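Local coordinates for protein putative LacI-family transcriptional regulator (Bacteroides fragilis, PDB 3GBV) that probably regulates transcription, sensing a small-molecule effector through a two-lobed domain related to periplasmic binding proteins, at residues M127-L130 with L131-N134; G21-W24 with T25-K29; R236-T239 with C240-G244. All coordinates share one frame; numbering follows the deposited sequence.

Contact 1 (M127-L130 with L131-N134)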
# COMPACT_ATOMS: atom_id res chain seq x y z
N MSE A 127 -0.63 -13.15 7.25
CA MSE A 127 -0.12 -13.39 5.90
C MSE A 127 0.74 -14.64 5.79
O MSE A 127 0.69 -15.35 4.78
CB MSE A 127 0.69 -12.18 5.39
CG MSE A 127 -0.09 -10.87 5.32
SE MSE A 127 -1.70 -11.09 4.25
CE MSE A 127 -0.97 -11.51 2.43
N LEU A 128 1.54 -14.92 6.82
CA LEU A 128 2.39 -16.10 6.81
C LEU A 128 1.56 -17.37 6.85
O LEU A 128 1.86 -18.36 6.17
CB LEU A 128 3.35 -16.10 7.99
CG LEU A 128 4.29 -17.31 8.01
CD1 LEU A 128 5.37 -17.11 6.95
CD2 LEU A 128 4.92 -17.48 9.38
N MSE A 129 0.49 -17.35 7.64
CA MSE A 129 -0.38 -18.51 7.78
C MSE A 129 -1.24 -18.79 6.55
O MSE A 129 -1.78 -19.88 6.41
CB MSE A 129 -1.27 -18.34 9.01
CG MSE A 129 -0.47 -18.41 10.29
SE MSE A 129 0.52 -20.13 10.32
CE MSE A 129 2.34 -19.69 9.90
N LEU A 130 -1.38 -17.79 5.68
CA LEU A 130 -2.13 -17.94 4.43
C LEU A 130 -1.23 -18.78 3.53
O LEU A 130 -1.70 -19.53 2.67
CB LEU A 130 -2.35 -16.56 3.78
CG LEU A 130 -2.91 -16.58 2.34
CD1 LEU A 130 -4.38 -16.95 2.38
CD2 LEU A 130 -2.72 -15.22 1.66
N LEU A 131 0.07 -18.62 3.76
CA LEU A 131 1.13 -19.30 3.03
C LEU A 131 1.41 -20.70 3.60
O LEU A 131 1.60 -21.66 2.86
CB LEU A 131 2.40 -18.45 3.15
CG LEU A 131 3.26 -18.06 1.95
CD1 LEU A 131 2.44 -17.30 0.94
CD2 LEU A 131 4.39 -17.20 2.46
N ALA A 132 1.44 -20.79 4.93
CA ALA A 132 1.75 -22.04 5.62
C ALA A 132 0.54 -22.75 6.21
O ALA A 132 0.67 -23.44 7.23
CB ALA A 132 2.77 -21.79 6.71
N VAL A 133 -0.60 -22.60 5.57
CA VAL A 133 -1.85 -23.20 6.03
C VAL A 133 -1.66 -24.48 6.85
O VAL A 133 -1.88 -24.48 8.07
CB VAL A 133 -2.77 -23.53 4.85
CG1 VAL A 133 -4.23 -23.36 5.27
CG2 VAL A 133 -2.43 -22.65 3.66
N ASN A 134 -1.26 -25.55 6.19
CA ASN A 134 -1.07 -26.83 6.87
C ASN A 134 0.40 -27.16 7.13
O ASN A 134 0.93 -28.15 6.62
CB ASN A 134 -1.72 -27.95 6.05
CG ASN A 134 -3.20 -27.71 5.81
OD1 ASN A 134 -3.99 -27.62 6.75
ND2 ASN A 134 -3.59 -27.60 4.54

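Contact 2 (G21-W24 with T25-K29)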
# COMPACT_ATOMS: atom_id res chain seq x y z
N GLY A 21 21.89 1.95 0.26
CA GLY A 21 21.01 0.90 -0.23
C GLY A 21 20.31 0.17 0.91
O GLY A 21 19.36 -0.59 0.68
N GLU A 22 20.77 0.38 2.13
CA GLU A 22 20.13 -0.26 3.27
C GLU A 22 18.89 0.55 3.63
O GLU A 22 18.62 1.57 3.00
CB GLU A 22 21.10 -0.38 4.46
CG GLU A 22 22.16 -1.46 4.25
CD GLU A 22 23.03 -1.71 5.48
OE1 GLU A 22 23.70 -0.77 5.95
OE2 GLU A 22 23.05 -2.87 5.96
N TYR A 23 18.14 0.10 4.63
CA TYR A 23 16.92 0.78 5.01
C TYR A 23 16.96 2.30 5.16
O TYR A 23 16.12 3.00 4.62
CB TYR A 23 16.36 0.19 6.31
CG TYR A 23 15.06 0.85 6.70
CD1 TYR A 23 13.87 0.53 6.04
CD2 TYR A 23 15.03 1.84 7.69
CE1 TYR A 23 12.68 1.19 6.35
CE2 TYR A 23 13.85 2.50 8.00
CZ TYR A 23 12.68 2.17 7.33
OH TYR A 23 11.52 2.85 7.63
N TRP A 24 17.95 2.80 5.88
CA TRP A 24 18.05 4.22 6.15
C TRP A 24 18.29 5.15 4.97
O TRP A 24 18.02 6.36 5.06
CB TRP A 24 19.09 4.45 7.25
CG TRP A 24 18.83 3.57 8.42
CD1 TRP A 24 19.50 2.41 8.76
CD2 TRP A 24 17.77 3.70 9.36
NE1 TRP A 24 18.90 1.82 9.85
CE2 TRP A 24 17.83 2.59 10.24
CE3 TRP A 24 16.75 4.64 9.56
CZ2 TRP A 24 16.93 2.40 11.29
CZ3 TRP A 24 15.85 4.46 10.60
CH2 TRP A 24 15.95 3.34 11.45
N THR A 25 18.79 4.61 3.87
CA THR A 25 19.03 5.45 2.70
C THR A 25 17.73 6.15 2.24
O THR A 25 17.75 7.30 1.81
CB THR A 25 19.61 4.61 1.56
OG1 THR A 25 20.89 4.10 1.96
CG2 THR A 25 19.78 5.44 0.30
N ASP A 26 16.61 5.45 2.36
CA ASP A 26 15.33 6.03 1.96
C ASP A 26 14.85 7.10 2.94
O ASP A 26 14.33 8.15 2.54
CB ASP A 26 14.29 4.93 1.81
CG ASP A 26 14.49 4.11 0.55
OD1 ASP A 26 14.65 4.73 -0.52
OD2 ASP A 26 14.47 2.86 0.63
N VAL A 27 15.03 6.84 4.24
CA VAL A 27 14.64 7.81 5.25
C VAL A 27 15.45 9.09 5.02
O VAL A 27 14.93 10.20 5.17
CB VAL A 27 14.94 7.29 6.67
CG1 VAL A 27 14.61 8.37 7.71
CG2 VAL A 27 14.14 6.02 6.93
N GLN A 28 16.71 8.92 4.64
CA GLN A 28 17.57 10.07 4.40
C GLN A 28 17.13 10.86 3.17
O GLN A 28 17.18 12.09 3.17
CB GLN A 28 19.03 9.63 4.28
CG GLN A 28 19.69 9.43 5.63
CD GLN A 28 21.12 8.92 5.53
OE1 GLN A 28 21.79 9.09 4.51
NE2 GLN A 28 21.61 8.31 6.60
N LYS A 29 16.69 10.16 2.12
CA LYS A 29 16.20 10.84 0.93
C LYS A 29 15.01 11.68 1.40
O LYS A 29 14.88 12.84 1.03
CB LYS A 29 15.73 9.84 -0.14
CG LYS A 29 16.84 9.04 -0.81
CD LYS A 29 16.36 8.34 -2.07
CE LYS A 29 17.42 7.40 -2.64
NZ LYS A 29 18.73 8.10 -2.88
O HOH W 1 14.09 1.16 2.65

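Contact 3 (R236-T239 with C240-G244)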
# COMPACT_ATOMS: atom_id res chain seq x y z
N ARG A 236 17.80 -5.43 -2.69
CA ARG A 236 18.07 -6.85 -2.63
C ARG A 236 16.85 -7.62 -2.17
O ARG A 236 16.65 -8.78 -2.54
CB ARG A 236 19.28 -7.13 -1.74
CG ARG A 236 20.56 -6.49 -2.28
CD ARG A 236 21.77 -7.37 -2.02
NE ARG A 236 22.59 -6.87 -0.93
CZ ARG A 236 23.51 -7.59 -0.31
NH1 ARG A 236 23.74 -8.85 -0.67
NH2 ARG A 236 24.21 -7.05 0.68
N ASN A 237 16.01 -6.96 -1.37
CA ASN A 237 14.79 -7.60 -0.90
C ASN A 237 13.82 -7.77 -2.07
O ASN A 237 13.22 -8.83 -2.25
CB ASN A 237 14.12 -6.76 0.18
CG ASN A 237 14.76 -6.94 1.53
OD1 ASN A 237 15.70 -7.72 1.69
ND2 ASN A 237 14.26 -6.21 2.54
N VAL A 238 13.69 -6.71 -2.86
CA VAL A 238 12.79 -6.73 -4.00
C VAL A 238 13.22 -7.77 -5.04
O VAL A 238 12.38 -8.45 -5.61
CB VAL A 238 12.71 -5.35 -4.66
CG1 VAL A 238 11.90 -5.44 -5.95
CG2 VAL A 238 12.08 -4.35 -3.69
N THR A 239 14.53 -7.90 -5.26
CA THR A 239 15.05 -8.88 -6.21
C THR A 239 14.63 -10.27 -5.76
O THR A 239 14.17 -11.08 -6.57
CB THR A 239 16.60 -8.81 -6.30
OG1 THR A 239 16.99 -7.55 -6.84
CG2 THR A 239 17.15 -9.92 -7.20
N CYS A 240 14.77 -10.54 -4.46
CA CYS A 240 14.39 -11.84 -3.92
C CYS A 240 12.89 -12.02 -4.05
O CYS A 240 12.40 -13.14 -4.18
CB CYS A 240 14.77 -11.96 -2.44
SG CYS A 240 16.54 -12.00 -2.12
N LEU A 241 12.17 -10.90 -3.98
CA LEU A 241 10.71 -10.92 -4.11
C LEU A 241 10.36 -11.32 -5.53
O LEU A 241 9.46 -12.14 -5.77
CB LEU A 241 10.12 -9.53 -3.82
CG LEU A 241 8.61 -9.43 -4.02
CD1 LEU A 241 7.88 -10.25 -2.96
CD2 LEU A 241 8.18 -7.97 -3.95
N LYS A 242 11.08 -10.74 -6.48
CA LYS A 242 10.82 -11.03 -7.88
C LYS A 242 11.31 -12.41 -8.31
O LYS A 242 10.77 -12.98 -9.25
CB LYS A 242 11.44 -9.95 -8.76
CG LYS A 242 10.57 -8.72 -8.87
CD LYS A 242 11.27 -7.56 -9.54
CE LYS A 242 10.27 -6.47 -9.87
NZ LYS A 242 10.90 -5.19 -10.30
N GLU A 243 12.30 -12.95 -7.61
CA GLU A 243 12.84 -14.27 -7.95
C GLU A 243 12.09 -15.40 -7.27
O GLU A 243 12.25 -16.56 -7.64
CB GLU A 243 14.33 -14.34 -7.58
CG GLU A 243 15.12 -13.20 -8.17
CD GLU A 243 16.41 -13.65 -8.84
OE1 GLU A 243 16.32 -14.36 -9.87
OE2 GLU A 243 17.49 -13.30 -8.32
N GLY A 244 11.29 -15.08 -6.26
CA GLY A 244 10.53 -16.11 -5.59
C GLY A 244 10.99 -16.62 -4.23
O GLY A 244 10.27 -17.38 -3.61

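Contact 1 (M127-L130 with L131-N134)
Leu131 turns its backbone N-H back onto the last turn of helix 117-131, a worked example of how a helix frays as the chain leaves it. The amide is shared between two acceptors, both weakly: Leu131 N lies 3.5 Å from Met127 O and 3.0 Å from Leu128 O, the second bond being strongly bent (127° at the hydrogen). The CB of Leu131 presses on the same oxygen, 3.1 Å from Leu128 O, while its isobutyl end packs on Ser227 and Phe248; neighbouring Leu130 packs on Leu131 of the second subunit.

Ala132 makes the firmer bond. Ala132 N donates to Leu128 O over 2.8 Å, in the carbonyl plane, so that this one oxygen accepts from two successive amides. The methyl of Ala132 meets the terminal methyl of Met129, modelled as selenomethionine, with Met129 CE 3.8 Å from Ala132 CB. Two bends bring it there: the Met129 chain leaves the helix, then folds back at chi2 (-57°) and chi3 (104°). Ile138 of strand 137-144 packs against both side chains.

The i to i+4 bonding stops at Val133. Val133 N is 3.1 Å from Met129 O but at a poor angle, and what remains is a C-H contact from Val133 CA to Met129 O at 3.3 Å. Val133 CG2 lies 3.4 Å from Leu130 O.

The chemistry implies an end held chiefly by one good bond, Ala132 N to Leu128 O, with weak bonds before it and a poorly angled approach after it; apolar contacts of Met129 and Ala132 with Ile138, and of Leu130 with the second subunit, complete it.

Contact 2 (G21-W24 with T25-K29)
Val27 lies one turn beyond Tyr23 and Trp24, and it illustrates how a single methyl can serve two aromatic rings at the start of a helix. Val27 CB is 3.6 Å from Trp24 O. From there Val27 CG2, set anti to the carbonyl carbon, reaches Tyr23 CE2 at 3.7 Å and, more loosely, Trp24 CE3 at 4.0 Å. The two rings also meet each other: the CD2 edge of Tyr23 stands over the face of the Trp24 ring, so methyl and rings form one apolar cluster.

The other side of the turn is polar. Thr25 OG1 accepts the N-H of Gly21 at 2.9 Å, tying the preceding loop to the helix, and Thr25 N reaches Glu22 O from well above the carbonyl plane. One water donates to Asp26 OD2 (2.7 Å) and weakly to Tyr23 O. Further on, Gln28 N bonds Trp24 O at 2.9 Å as regular helical bonding sets in.

Glu22 turns back to Leu19 N through OE1. Within the unit of strand 9-16, helix 23-37 and strand 43-50, Trp24 packs on Leu15 and Pro16 and its ring meets His18, whereas Tyr23 and Val27 touch Pro254 of helix 254-270.

Contact 3 (R236-T239 with C240-G244)
Cys240 and Leu241 hang from the carbonyls of Arg236 and Asn237 one turn earlier, in the helix of the beta-alpha-beta unit formed by strand 227-231, helix 235-243 and strand 246-251. The unit belongs to one lobe of the periplasmic-binding-protein fold and gives a plain case of an amphipathic helix laid on a sheet.

The tight side is the one turned to the protein. Leu241 N bonds Asn237 O at 2.9 Å, the donor tilted somewhat from the carbonyl plane, and Leu241 CB sits 3.1 Å from Val238 O. The Leu241 side chain leads onto Leu249 of strand 246-251, its chi1 of 176° putting CG opposite the backbone N. Asn237 is buried too, and its amide is well provided for: ND2 donates to the backbone oxygens of Asp232 and Ser209, which fixes the way the group is turned.

The solvent side is looser and more polar. Lys242 N bonds Val238 O at 2.8 Å, but beyond CG the lysine chain runs out extended, Lys242 CD 4.2 Å from Val238 CG1, until NZ pairs with Asp292. Arg236 reaches Glu216 through NH1 in a salt bridge. Thr239 and Glu243 run alongside each other, Thr239 CG2 3.6 Å from Glu243 OE2; the threonine hydroxyl turns back to Glu235 O. Gly244 then ends the helix with positive phi (103°), a backbone shape that suits a residue lacking a side chain.

Cys240 also belongs to the packed side, against Tyr212 and Val246. Cys240 N bonds Arg236 O at 3.2 Å, coming from above the carbonyl plane. The thiol lies beside its own backbone N (chi1 -67°), which brings Cys240 SG to 3.2 Å from that same oxygen, Arg236 O.

Along the chain the order is contact 2, contact 1, contact 3, with no overlap. Contact 2 opens helix 23-37 beside the parallel sheet of the first lobe. Contact 1 ends helix 117-131, just before strand 137-144 of the mixed sheet, and contact 3 lies on helix 235-243, which links two strands of that same sheet. Contacts 1 and 3 have centres about 19 Å apart; the centre of contact 2 is about 18 Å from that of contact 3 and about 31 Å from that of contact 1. Contact 1 reaches the second subunit, while contact 2 faces the other lobe, consistent with a place near the interlobe cleft where relatives bind effectors.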